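Long-range contacts in CofB (PDB 5AX6), which serves as the homotrimeric minor pilin of the CFA/III type IVb pilus of human enterotoxigenic Escherichia coli and probably takes part in pilus assembly: residues 457-462 / 473-478; 295-300 / 313-318; 19-24 / 106-111; 182-187 / 217-222. One frame throughout, in Å; residues are numbered along the deposited sequence.

Contact 1 of 4, residues 457-462 / 473-478; sequences ATMGVF and LNPKFL
A457 and N474 meet through two hydrogen bonds at the mouth of the β-hairpin of strands 452-463 and 468-473, where regular strand pairing ends. T458 and L473 still form an antiparallel non-hydrogen-bonded pair. One residue on, N474 N donates to A457 O over 2.8 Å, nearly straight at 174°. In the other direction a side chain stands in for a backbone carbonyl: A457 N gives its hydrogen to N474 OD1, also 2.8 Å away, with the amide C=O aimed almost directly at the donor (173°). CG lies anti to the carbonyl carbon (chi1 -57°), which folds the carboxamide back toward A457. With an alanine in place of N474, the buried A457 N would probably lose its acceptor, and K378 O the donor it finds in ND2. Farther along, the methyl of M459 reaches into the turn: its CE lies 3.6 Å from P475 CG and 3.8 Å from F477 CD1. M459 SD sits in the ring plane at the edge of F477, 5.2 Å from the centroid, a Met-aromatic contact. A type I turn from P475 to L478, closed by L478 N to P475 O at 3.1 Å, positions these partners, while I408 and V409 of strand 398-409 pack against the same cluster. L478, which ends the turn and begins strand 478-487, sets its CD2 methyl 3.6 Å from A457 CB.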
loop_
_atom_site.group_PDB
_atom_site.type_symbol
_atom_site.label_atom_id
_atom_site.label_comp_id
_atom_site.label_asym_id
_atom_site.label_seq_id
_atom_site.Cartn_x
_atom_site.Cartn_y
_atom_site.Cartn_z
ATOM N N ALA A 457 -26.570 -38.795 19.809
ATOM C CA ALA A 457 -26.416 -38.886 21.251
ATOM C C ALA A 457 -27.303 -39.958 21.849
ATOM O O ALA A 457 -28.443 -40.145 21.413
ATOM C CB ALA A 457 -26.732 -37.530 21.899
ATOM N N THR A 458 -26.792 -40.649 22.860
ATOM C CA THR A 458 -27.664 -41.452 23.713
ATOM C C THR A 458 -27.664 -40.847 25.108
ATOM O O THR A 458 -26.666 -40.265 25.532
ATOM C CB THR A 458 -27.224 -42.934 23.785
ATOM O OG1 THR A 458 -25.884 -43.007 24.285
ATOM C CG2 THR A 458 -27.275 -43.566 22.404
ATOM N N MET A 459 -28.788 -40.981 25.808
ATOM C CA MET A 459 -28.904 -40.539 27.191
ATOM C C MET A 459 -29.457 -41.675 28.036
ATOM O O MET A 459 -30.415 -42.328 27.635
ATOM C CB MET A 459 -29.827 -39.317 27.309
ATOM C CG MET A 459 -30.014 -38.808 28.751
ATOM S SD MET A 459 -31.294 -37.532 28.904
ATOM C CE MET A 459 -30.911 -36.580 27.442
ATOM N N GLY A 460 -28.863 -41.895 29.202
ATOM C CA GLY A 460 -29.384 -42.848 30.165
ATOM C C GLY A 460 -30.197 -42.142 31.228
ATOM O O GLY A 460 -29.752 -41.147 31.802
ATOM N N VAL A 461 -31.398 -42.655 31.490
ATOM C CA VAL A 461 -32.298 -42.068 32.475
ATOM C C VAL A 461 -32.969 -43.164 33.306
ATOM O O VAL A 461 -33.416 -44.170 32.762
ATOM C CB VAL A 461 -33.377 -41.194 31.791
ATOM C CG1 VAL A 461 -34.484 -40.807 32.776
ATOM C CG2 VAL A 461 -32.737 -39.937 31.159
ATOM N N PHE A 462 -33.010 -42.975 34.619
ATOM C CA PHE A 462 -33.780 -43.866 35.479
ATOM C C PHE A 462 -35.072 -43.192 35.900
ATOM O O PHE A 462 -35.051 -42.084 36.421
ATOM C CB PHE A 462 -32.986 -44.277 36.719
ATOM C CG PHE A 462 -33.772 -45.158 37.666
ATOM C CD1 PHE A 462 -34.011 -46.486 37.354
ATOM C CD2 PHE A 462 -34.286 -44.646 38.847
ATOM C CE1 PHE A 462 -34.742 -47.295 38.216
ATOM C CE2 PHE A 462 -35.013 -45.450 39.715
ATOM C CZ PHE A 462 -35.243 -46.773 39.396
ATOM N N LEU A 473 -32.463 -42.001 22.441
ATOM C CA LEU A 473 -31.716 -41.640 21.242
ATOM C C LEU A 473 -32.045 -40.228 20.761
ATOM O O LEU A 473 -33.209 -39.897 20.562
ATOM C CB LEU A 473 -32.010 -42.631 20.112
ATOM C CG LEU A 473 -31.387 -42.293 18.756
ATOM C CD1 LEU A 473 -29.869 -42.448 18.817
ATOM C CD2 LEU A 473 -31.974 -43.164 17.645
ATOM N N ASN A 474 -31.019 -39.403 20.560
ATOM C CA ASN A 474 -31.186 -38.063 19.990
ATOM C C ASN A 474 -32.401 -37.285 20.495
ATOM O O ASN A 474 -33.261 -36.895 19.703
ATOM C CB ASN A 474 -31.271 -38.154 18.467
ATOM C CG ASN A 474 -30.061 -38.828 17.854
ATOM O OD1 ASN A 474 -28.952 -38.748 18.385
ATOM N ND2 ASN A 474 -30.271 -39.509 16.728
ATOM N N PRO A 475 -32.475 -37.053 21.807
ATOM C CA PRO A 475 -33.662 -36.463 22.439
ATOM C C PRO A 475 -33.756 -34.930 22.352
ATOM O O PRO A 475 -32.741 -34.238 22.434
ATOM C CB PRO A 475 -33.528 -36.897 23.899
ATOM C CG PRO A 475 -32.081 -37.114 24.111
ATOM C CD PRO A 475 -31.443 -37.430 22.789
ATOM N N LYS A 476 -34.977 -34.419 22.200
ATOM C CA LYS A 476 -35.210 -32.974 22.139
ATOM C C LYS A 476 -34.896 -32.289 23.461
ATOM O O LYS A 476 -34.830 -31.053 23.524
ATOM C CB LYS A 476 -36.663 -32.672 21.757
ATOM C CG LYS A 476 -37.661 -33.262 22.752
ATOM C CD LYS A 476 -39.072 -32.776 22.494
ATOM C CE LYS A 476 -40.036 -33.380 23.517
ATOM N NZ LYS A 476 -41.459 -33.108 23.189
ATOM N N PHE A 477 -34.729 -33.074 24.522
ATOM C CA PHE A 477 -34.369 -32.493 25.811
ATOM C C PHE A 477 -32.873 -32.645 26.104
ATOM O O PHE A 477 -32.442 -32.718 27.262
ATOM C CB PHE A 477 -35.219 -33.085 26.951
ATOM C CG PHE A 477 -35.464 -34.568 26.849
ATOM C CD1 PHE A 477 -34.539 -35.476 27.349
ATOM C CD2 PHE A 477 -36.647 -35.056 26.293
ATOM C CE1 PHE A 477 -34.778 -36.853 27.279
ATOM C CE2 PHE A 477 -36.890 -36.432 26.216
ATOM C CZ PHE A 477 -35.956 -37.322 26.713
ATOM N N LEU A 478 -32.094 -32.665 25.026
ATOM C CA LEU A 478 -30.641 -32.532 25.079
ATOM C C LEU A 478 -30.275 -31.538 23.996
ATOM O O LEU A 478 -30.645 -31.721 22.834
ATOM C CB LEU A 478 -29.925 -33.871 24.848
ATOM C CG LEU A 478 -28.402 -33.796 24.709
ATOM C CD1 LEU A 478 -27.778 -33.272 25.995
ATOM C CD2 LEU A 478 -27.776 -35.159 24.328
#

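Contact 2 of 4, residues 295-300 / 313-318; sequences CLTQIE and KLKDDN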
loop_
_atom_site.group_PDB
_atom_site.type_symbol
_atom_site.label_atom_id
_atom_site.label_comp_id
_atom_site.label_asym_id
_atom_site.label_seq_id
_atom_site.Cartn_x
_atom_site.Cartn_y
_atom_site.Cartn_z
ATOM N N CYS A 295 -7.737 3.250 7.815
ATOM C CA CYS A 295 -6.284 3.162 7.742
ATOM C C CYS A 295 -5.756 1.909 8.400
ATOM O O CYS A 295 -6.229 1.522 9.470
ATOM C CB CYS A 295 -5.634 4.379 8.402
ATOM S SG CYS A 295 -6.067 5.951 7.609
ATOM N N LEU A 296 -4.772 1.285 7.756
ATOM C CA LEU A 296 -3.954 0.253 8.393
ATOM C C LEU A 296 -2.698 0.930 8.898
ATOM O O LEU A 296 -1.842 1.321 8.106
ATOM C CB LEU A 296 -3.576 -0.872 7.422
ATOM C CG LEU A 296 -4.454 -2.101 7.258
ATOM C CD1 LEU A 296 -3.798 -3.089 6.272
ATOM C CD2 LEU A 296 -4.710 -2.738 8.622
ATOM N N THR A 297 -2.586 1.043 10.213
ATOM C CA THR A 297 -1.578 1.885 10.836
ATOM C C THR A 297 -0.671 1.090 11.753
ATOM O O THR A 297 -1.139 0.219 12.485
ATOM C CB THR A 297 -2.249 2.995 11.644
ATOM O OG1 THR A 297 -3.133 3.720 10.784
ATOM C CG2 THR A 297 -1.220 3.935 12.254
ATOM N N GLN A 298 0.624 1.393 11.729
ATOM C CA GLN A 298 1.553 0.711 12.615
ATOM C C GLN A 298 1.661 1.469 13.928
ATOM O O GLN A 298 1.897 2.679 13.932
ATOM C CB GLN A 298 2.936 0.576 11.984
ATOM C CG GLN A 298 3.853 -0.350 12.791
ATOM C CD GLN A 298 5.251 -0.408 12.209
ATOM O OE1 GLN A 298 5.648 0.480 11.457
ATOM N NE2 GLN A 298 6.004 -1.456 12.553
ATOM N N ILE A 299 1.476 0.762 15.037
ATOM C CA ILE A 299 1.521 1.393 16.355
ATOM C C ILE A 299 2.455 0.618 17.295
ATOM O O ILE A 299 2.794 -0.541 17.052
ATOM C CB ILE A 299 0.116 1.498 16.991
ATOM C CG1 ILE A 299 -0.495 0.107 17.172
ATOM C CG2 ILE A 299 -0.792 2.414 16.160
ATOM C CD1 ILE A 299 -1.840 0.110 17.869
ATOM N N GLU A 300 2.883 1.274 18.365
ATOM C CA GLU A 300 3.780 0.645 19.317
ATOM C C GLU A 300 3.020 -0.358 20.166
ATOM O O GLU A 300 1.841 -0.166 20.454
ATOM C CB GLU A 300 4.432 1.700 20.215
ATOM C CG GLU A 300 5.439 2.574 19.513
ATOM C CD GLU A 300 6.809 1.918 19.380
ATOM O OE1 GLU A 300 6.945 0.700 19.661
ATOM O OE2 GLU A 300 7.760 2.634 18.996
ATOM N N LYS A 313 -2.870 -1.743 13.190
ATOM C CA LYS A 313 -4.234 -1.481 13.658
ATOM C C LYS A 313 -5.084 -0.954 12.504
ATOM O O LYS A 313 -4.716 0.024 11.844
ATOM C CB LYS A 313 -4.221 -0.483 14.827
ATOM C CG LYS A 313 -5.606 -0.149 15.374
ATOM C CD LYS A 313 -5.498 0.788 16.574
ATOM C CE LYS A 313 -6.883 1.149 17.115
ATOM N NZ LYS A 313 -6.780 2.103 18.249
ATOM N N LEU A 314 -6.214 -1.610 12.249
ATOM C CA LEU A 314 -7.152 -1.134 11.243
ATOM C C LEU A 314 -8.149 -0.215 11.942
ATOM O O LEU A 314 -8.906 -0.665 12.804
ATOM C CB LEU A 314 -7.870 -2.306 10.560
ATOM C CG LEU A 314 -8.888 -1.947 9.475
ATOM C CD1 LEU A 314 -8.233 -1.241 8.297
ATOM C CD2 LEU A 314 -9.615 -3.204 8.995
ATOM N N LYS A 315 -8.150 1.066 11.583
ATOM C CA LYS A 315 -8.918 2.051 12.336
ATOM C C LYS A 315 -9.562 3.131 11.484
ATOM O O LYS A 315 -9.130 3.392 10.349
ATOM C CB LYS A 315 -8.014 2.720 13.375
ATOM C CG LYS A 315 -6.872 3.530 12.763
ATOM C CD LYS A 315 -5.997 4.169 13.844
ATOM C CE LYS A 315 -5.075 5.228 13.250
ATOM N NZ LYS A 315 -5.841 6.294 12.509
ATOM N N ASP A 316 -10.589 3.769 12.040
ATOM C CA ASP A 316 -11.154 4.968 11.419
ATOM C C ASP A 316 -10.460 6.222 11.956
ATOM O O ASP A 316 -9.533 6.131 12.770
ATOM C CB ASP A 316 -12.676 5.051 11.635
ATOM C CG ASP A 316 -13.076 5.154 13.107
ATOM O OD1 ASP A 316 -12.263 5.581 13.955
ATOM O OD2 ASP A 316 -14.236 4.813 13.419
ATOM N N ASP A 317 -10.891 7.400 11.512
ATOM C CA ASP A 317 -10.198 8.630 11.899
ATOM C C ASP A 317 -10.436 8.996 13.374
ATOM O O ASP A 317 -9.729 9.842 13.920
ATOM C CB ASP A 317 -10.610 9.803 10.996
ATOM C CG ASP A 317 -9.860 9.829 9.659
ATOM O OD1 ASP A 317 -8.958 8.990 9.428
ATOM O OD2 ASP A 317 -10.171 10.719 8.835
ATOM N N ASN A 318 -11.416 8.369 14.026
ATOM C CA ASN A 318 -11.579 8.549 15.469
ATOM C C ASN A 318 -10.718 7.594 16.285
ATOM O O ASN A 318 -10.733 7.630 17.519
ATOM C CB ASN A 318 -13.043 8.381 15.862
ATOM C CG ASN A 318 -13.912 9.520 15.368
ATOM O OD1 ASN A 318 -13.466 10.666 15.289
ATOM N ND2 ASN A 318 -15.158 9.211 15.032
HETATM O O HOH W 1 -3.535 6.242 10.690
#
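C295 and K315 face each other as an antiparallel hydrogen-bonded pair, with C295 N to K315 O and K315 N to C295 O both at 2.9 Å. T297 and K313 repeat the pattern in the hairpin of strands 294-302 and 308-315, and the non-hydrogen-bonded pair L296 and L314 lies between them. K315 can be followed outward. Its CB leaves the sheet on the face that also carries C295, T297 and K313. K315 CG stands between the backbone N and carbonyl carbon (chi1 64°) and passes 3.9 Å from C295 O. The chain then runs across to T297, where K315 CE comes 3.5 Å from T297 OG1. A bend at chi4 (56°) turns K315 NZ to a water, which accepts its hydrogen at 2.9 Å from K315 NZ; the same water is 2.6 Å from T297 OG1, so it links the two side chains although NZ and OG1 do not bond directly. K313, nearer the hairpin turn, lays its CB 3.9 Å from I299 CD1 and sends NZ to G319 O. On the reverse face L296 CD2 packs 3.7 Å from L314 CB; K313 pairs in parallel with a strand of the third subunit. The chemistry thus differs by face: the leucine side is apolar and meets both other subunits, whereas the other joins a disulfide (C295 to C284), a water bridge and lysine ends met by polar partners.

Contact 3 of 4, residues 19-24 / 106-111; sequences AGIVDF and DYIPCE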
loop_
_atom_site.group_PDB
_atom_site.type_symbol
_atom_site.label_atom_id
_atom_site.label_comp_id
_atom_site.label_asym_id
_atom_site.label_seq_id
_atom_site.Cartn_x
_atom_site.Cartn_y
_atom_site.Cartn_z
ATOM N N ALA A 19 29.648 8.083 -10.934
ATOM C CA ALA A 19 28.231 8.202 -10.596
ATOM C C ALA A 19 28.010 9.209 -9.474
ATOM O O ALA A 19 27.027 9.958 -9.475
ATOM C CB ALA A 19 27.651 6.837 -10.194
ATOM N N GLY A 20 28.916 9.215 -8.503
ATOM C CA GLY A 20 28.805 10.142 -7.389
ATOM C C GLY A 20 28.984 11.591 -7.794
ATOM O O GLY A 20 28.230 12.467 -7.354
ATOM N N ILE A 21 29.976 11.858 -8.644
ATOM C CA ILE A 21 30.195 13.215 -9.108
ATOM C C ILE A 21 28.968 13.659 -9.924
ATOM O O ILE A 21 28.476 14.765 -9.783
ATOM C CB ILE A 21 31.471 13.335 -9.968
ATOM C CG1 ILE A 21 32.732 13.076 -9.130
ATOM C CG2 ILE A 21 31.544 14.696 -10.612
ATOM C CD1 ILE A 21 32.983 14.146 -8.085
ATOM N N VAL A 22 28.467 12.773 -10.767
ATOM C CA VAL A 22 27.291 13.110 -11.577
ATOM C C VAL A 22 26.060 13.359 -10.705
ATOM O O VAL A 22 25.273 14.275 -10.975
ATOM C CB VAL A 22 27.025 12.002 -12.598
ATOM C CG1 VAL A 22 25.669 12.195 -13.278
ATOM C CG2 VAL A 22 28.177 11.979 -13.633
ATOM N N ASP A 23 25.920 12.577 -9.634
ATOM C CA ASP A 23 24.813 12.765 -8.698
ATOM C C ASP A 23 24.851 14.161 -8.098
ATOM O O ASP A 23 23.822 14.811 -7.941
ATOM C CB ASP A 23 24.852 11.722 -7.564
ATOM C CG ASP A 23 24.285 10.365 -7.968
ATOM O OD1 ASP A 23 23.622 10.242 -9.021
ATOM O OD2 ASP A 23 24.507 9.403 -7.204
ATOM N N PHE A 24 26.058 14.623 -7.773
ATOM C CA PHE A 24 26.256 15.944 -7.186
ATOM C C PHE A 24 25.885 17.046 -8.179
ATOM O O PHE A 24 25.169 18.006 -7.841
ATOM C CB PHE A 24 27.710 16.093 -6.733
ATOM C CG PHE A 24 28.027 17.416 -6.075
ATOM C CD1 PHE A 24 27.512 17.730 -4.827
ATOM C CD2 PHE A 24 28.865 18.330 -6.702
ATOM C CE1 PHE A 24 27.807 18.951 -4.217
ATOM C CE2 PHE A 24 29.181 19.537 -6.094
ATOM C CZ PHE A 24 28.655 19.848 -4.854
ATOM N N ASP A 106 27.385 11.193 1.597
ATOM C CA ASP A 106 28.597 11.181 0.774
ATOM C C ASP A 106 28.275 10.898 -0.690
ATOM O O ASP A 106 27.730 9.851 -1.021
ATOM C CB ASP A 106 29.589 10.134 1.280
ATOM C CG ASP A 106 30.048 10.411 2.694
ATOM O OD1 ASP A 106 30.663 11.474 2.916
ATOM O OD2 ASP A 106 29.789 9.571 3.576
ATOM N N TYR A 107 28.617 11.824 -1.573
ATOM C CA TYR A 107 28.482 11.548 -3.001
ATOM C C TYR A 107 29.559 10.574 -3.431
ATOM O O TYR A 107 29.303 9.612 -4.156
ATOM C CB TYR A 107 28.572 12.844 -3.802
ATOM C CG TYR A 107 27.433 13.776 -3.497
ATOM C CD1 TYR A 107 26.217 13.681 -4.185
ATOM C CD2 TYR A 107 27.559 14.741 -2.513
ATOM C CE1 TYR A 107 25.162 14.541 -3.897
ATOM C CE2 TYR A 107 26.512 15.600 -2.212
ATOM C CZ TYR A 107 25.320 15.494 -2.902
ATOM O OH TYR A 107 24.299 16.357 -2.589
ATOM N N ILE A 108 30.780 10.848 -2.980
ATOM C CA ILE A 108 31.897 9.936 -3.148
ATOM C C ILE A 108 32.571 9.793 -1.784
ATOM O O ILE A 108 32.413 10.654 -0.924
ATOM C CB ILE A 108 32.912 10.440 -4.192
ATOM C CG1 ILE A 108 33.495 11.787 -3.756
ATOM C CG2 ILE A 108 32.242 10.565 -5.570
ATOM C CD1 ILE A 108 34.525 12.378 -4.740
ATOM N N PRO A 109 33.320 8.705 -1.591
ATOM C CA PRO A 109 33.965 8.474 -0.290
ATOM C C PRO A 109 34.989 9.551 0.069
ATOM O O PRO A 109 35.629 10.116 -0.817
ATOM C CB PRO A 109 34.650 7.107 -0.469
ATOM C CG PRO A 109 34.586 6.792 -1.937
ATOM C CD PRO A 109 33.403 7.536 -2.481
ATOM N N CYS A 110 35.145 9.826 1.360
ATOM C CA CYS A 110 36.178 10.738 1.822
ATOM C C CYS A 110 37.532 10.361 1.255
ATOM O O CYS A 110 38.275 11.197 0.735
ATOM C CB CYS A 110 36.243 10.727 3.352
ATOM S SG CYS A 110 34.736 11.380 4.101
ATOM N N GLU A 111 37.842 9.080 1.361
ATOM C CA GLU A 111 39.107 8.567 0.878
ATOM C C GLU A 111 38.900 7.996 -0.515
ATOM O O GLU A 111 37.987 7.202 -0.723
ATOM C CB GLU A 111 39.627 7.501 1.848
ATOM C CG GLU A 111 40.949 6.884 1.476
ATOM C CD GLU A 111 41.429 5.915 2.550
ATOM O OE1 GLU A 111 40.808 5.875 3.639
ATOM O OE2 GLU A 111 42.425 5.208 2.296
#
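G20 rests against the backbone of Y107, its CA 3.3 Å from Y107 O in a CA-H...O contact, and against I108 CG2. The lack of a side chain permits this approach: a β-carbon at G20 would fall 2.2 Å from Y107 O. I21 points its CB away from the loop, yet with CG1 anti to the carbonyl carbon (chi1 -67°) its CD1 comes back to within 4.1 Å of I108 CD1. I21 also touches F144 of strand 139-148. Helix 4-25 thus packs between the antiparallel sheet and the loop 106-111, in keeping with a pilin domain, where an N-terminal helix lies against a sheet; the C92-C110 disulfide ties down this loop. D23 meets Y107 at the ring edge, with CB 4.1 Å from CD1. F24 comes over a face of the same ring. Its CB lies 4.0 Å from the Y107 centroid, a CH-π contact, and its ring turns an edge toward that face in a T-shaped stack, centroids 5.0 Å apart and planes at 72°. Between the two rings the closest atoms are F24 CD1 and Y107 CE2, 3.5 Å apart. Beyond the stack, Y107 OH is hydrogen-bonded to E27 OE1.

Contact 4 of 4, residues 182-187 / 217-222; sequences VVERNS and KTKNYG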
loop_
_atom_site.group_PDB
_atom_site.type_symbol
_atom_site.label_atom_id
_atom_site.label_comp_id
_atom_site.label_asym_id
_atom_site.label_seq_id
_atom_site.Cartn_x
_atom_site.Cartn_y
_atom_site.Cartn_z
ATOM N N VAL A 182 38.508 8.462 -27.858
ATOM C CA VAL A 182 39.928 8.274 -27.607
ATOM C C VAL A 182 40.592 9.645 -27.532
ATOM O O VAL A 182 40.363 10.505 -28.395
ATOM C CB VAL A 182 40.589 7.422 -28.708
ATOM C CG1 VAL A 182 42.090 7.356 -28.502
ATOM C CG2 VAL A 182 39.984 6.030 -28.729
ATOM N N VAL A 183 41.398 9.867 -26.498
ATOM C CA VAL A 183 42.125 11.119 -26.392
ATOM C C VAL A 183 43.617 10.851 -26.264
ATOM O O VAL A 183 44.029 9.735 -25.965
ATOM C CB VAL A 183 41.615 11.976 -25.208
ATOM C CG1 VAL A 183 40.161 12.393 -25.467
ATOM C CG2 VAL A 183 41.738 11.223 -23.877
ATOM N N GLU A 184 44.419 11.875 -26.518
ATOM C CA GLU A 184 45.857 11.717 -26.509
ATOM C C GLU A 184 46.534 12.979 -26.014
ATOM O O GLU A 184 45.976 14.081 -26.080
ATOM C CB GLU A 184 46.369 11.365 -27.917
ATOM C CG GLU A 184 46.099 12.458 -28.939
ATOM C CD GLU A 184 46.540 12.097 -30.353
ATOM O OE1 GLU A 184 45.907 11.222 -30.987
ATOM O OE2 GLU A 184 47.524 12.701 -30.833
ATOM N N ARG A 185 47.747 12.816 -25.512
ATOM C CA ARG A 185 48.581 13.962 -25.217
ATOM C C ARG A 185 50.022 13.595 -25.521
ATOM O O ARG A 185 50.379 12.411 -25.547
ATOM C CB ARG A 185 48.421 14.414 -23.770
ATOM C CG ARG A 185 48.751 13.362 -22.748
ATOM C CD ARG A 185 48.409 13.852 -21.357
ATOM N NE ARG A 185 48.662 12.840 -20.340
ATOM C CZ ARG A 185 48.406 13.000 -19.048
ATOM N NH1 ARG A 185 47.875 14.137 -18.606
ATOM N NH2 ARG A 185 48.669 12.017 -18.198
ATOM N N ASN A 186 50.835 14.613 -25.770
ATOM C CA ASN A 186 52.216 14.400 -26.171
ATOM C C ASN A 186 53.091 14.128 -24.962
ATOM O O ASN A 186 54.124 13.477 -25.069
ATOM C CB ASN A 186 52.733 15.610 -26.958
ATOM C CG ASN A 186 51.996 15.801 -28.273
ATOM O OD1 ASN A 186 51.550 14.828 -28.886
ATOM N ND2 ASN A 186 51.848 17.057 -28.708
ATOM N N SER A 187 52.661 14.628 -23.809
ATOM C CA SER A 187 53.410 14.473 -22.573
ATOM C C SER A 187 52.492 14.023 -21.434
ATOM O O SER A 187 51.676 13.119 -21.609
ATOM C CB SER A 187 54.117 15.784 -22.215
ATOM O OG SER A 187 55.017 15.605 -21.134
ATOM N N LYS A 217 52.217 5.452 -31.978
ATOM C CA LYS A 217 52.583 4.823 -30.713
ATOM C C LYS A 217 53.418 5.734 -29.810
ATOM O O LYS A 217 53.695 5.381 -28.667
ATOM C CB LYS A 217 53.348 3.522 -30.968
ATOM C CG LYS A 217 53.126 2.452 -29.906
ATOM C CD LYS A 217 54.178 1.353 -29.998
ATOM C CE LYS A 217 55.253 1.515 -28.926
ATOM N NZ LYS A 217 54.765 1.122 -27.568
ATOM N N THR A 218 53.821 6.900 -30.311
ATOM C CA THR A 218 54.579 7.842 -29.482
ATOM C C THR A 218 53.698 8.565 -28.458
ATOM O O THR A 218 54.196 9.068 -27.449
ATOM C CB THR A 218 55.296 8.919 -30.323
ATOM O OG1 THR A 218 54.795 8.905 -31.663
ATOM C CG2 THR A 218 56.795 8.677 -30.343
ATOM N N LYS A 219 52.396 8.627 -28.720
ATOM C CA LYS A 219 51.495 9.385 -27.857
ATOM C C LYS A 219 51.179 8.641 -26.565
ATOM O O LYS A 219 51.376 7.429 -26.475
ATOM C CB LYS A 219 50.196 9.704 -28.594
ATOM C CG LYS A 219 50.391 10.345 -29.955
ATOM C CD LYS A 219 51.208 11.620 -29.862
ATOM C CE LYS A 219 51.434 12.221 -31.239
ATOM N NZ LYS A 219 52.191 13.500 -31.180
ATOM N N ASN A 220 50.707 9.380 -25.560
ATOM C CA ASN A 220 50.042 8.782 -24.408
ATOM C C ASN A 220 48.539 8.886 -24.627
ATOM O O ASN A 220 48.031 9.955 -24.974
ATOM C CB ASN A 220 50.450 9.475 -23.114
ATOM C CG ASN A 220 51.956 9.584 -22.974
ATOM O OD1 ASN A 220 52.677 8.624 -23.239
ATOM N ND2 ASN A 220 52.439 10.759 -22.582
ATOM N N TYR A 221 47.834 7.773 -24.454
ATOM C CA TYR A 221 46.412 7.729 -24.770
ATOM C C TYR A 221 45.533 7.629 -23.533
ATOM O O TYR A 221 45.989 7.268 -22.445
ATOM C CB TYR A 221 46.117 6.567 -25.710
ATOM C CG TYR A 221 46.659 6.791 -27.100
ATOM C CD1 TYR A 221 45.947 7.546 -28.024
ATOM C CD2 TYR A 221 47.888 6.261 -27.490
ATOM C CE1 TYR A 221 46.434 7.764 -29.300
ATOM C CE2 TYR A 221 48.389 6.479 -28.776
ATOM C CZ TYR A 221 47.655 7.224 -29.671
ATOM O OH TYR A 221 48.132 7.445 -30.939
ATOM N N GLY A 222 44.263 7.963 -23.714
ATOM C CA GLY A 222 43.287 7.870 -22.649
ATOM C C GLY A 222 41.912 7.743 -23.260
ATOM O O GLY A 222 41.772 7.706 -24.482
HETATM O O HOH W 2 47.519 9.564 -32.312
#
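V183 and G222, and then R185 and N220, exchange backbone hydrogen bonds in two antiparallel hydrogen-bonded pairs. The bond from V183 N to G222 O is 3.0 Å long, and that from R185 N to N220 O 2.9 Å. Between them the non-hydrogen-bonded pair E184 and Y221 brings the backbones to 4.4 Å, CA to CA.

Side-chain bonds extend the pairing beyond the strand ends. N220 ND2 donates to S187 O over 2.7 Å, with its partner in the amide plane. K219 NZ meets N186 OD1, 2.7 Å away, from above the carboxamide plane; R194 NH2 is a second donor to that oxygen. K219 reaches it through a chain folded at chi2 (-57°), whose CG passes 3.8 Å from E184 OE2. With an alanine in place of K219, N186 OD1 would probably be left with one fewer donor, and the E184 carboxylate without the methylene chain that crosses it.

Water and apolar packing continue on the face of E184 and Y221. These two side chains lie side by side, carboxylate and ring planes 79° apart, and one water donates to both E184 OE1 and Y221 OH; T196 also bonds OE1, and D216 O bonds the hydroxyl. V182 CG1 adds a contact 3.9 Å from Y221 CD1.

Strands 179-185 and 220-227 are sheet neighbours without being consecutive in sequence, a pairing that builds the interior of the antiparallel sheet of the pilin domain.

Along the chain the order is contact 3, contact 4, contact 2, contact 1, each closing before the next opens. Contacts 3 and 4 both belong to the pilin domain, with centres 28 Å apart: one sets helix 4-25 against a loop, the other pairs two strands of the seven-stranded sheet. Contact 2 lies in the β-repeat range, 40 Å from contact 3 between centres, and contact 1 in the C-terminal range, with 51 Å between the centres of contacts 1 and 2. The centres of contacts 1 and 4 are 107 Å apart, on opposite sides of the chain's centre, as befits an elongated molecule. Contacts 1 and 2 also touch neighbouring subunits, whereas contacts 3 and 4 touch no other chain, so here trimer contacts accompany the repeat and C-terminal regions.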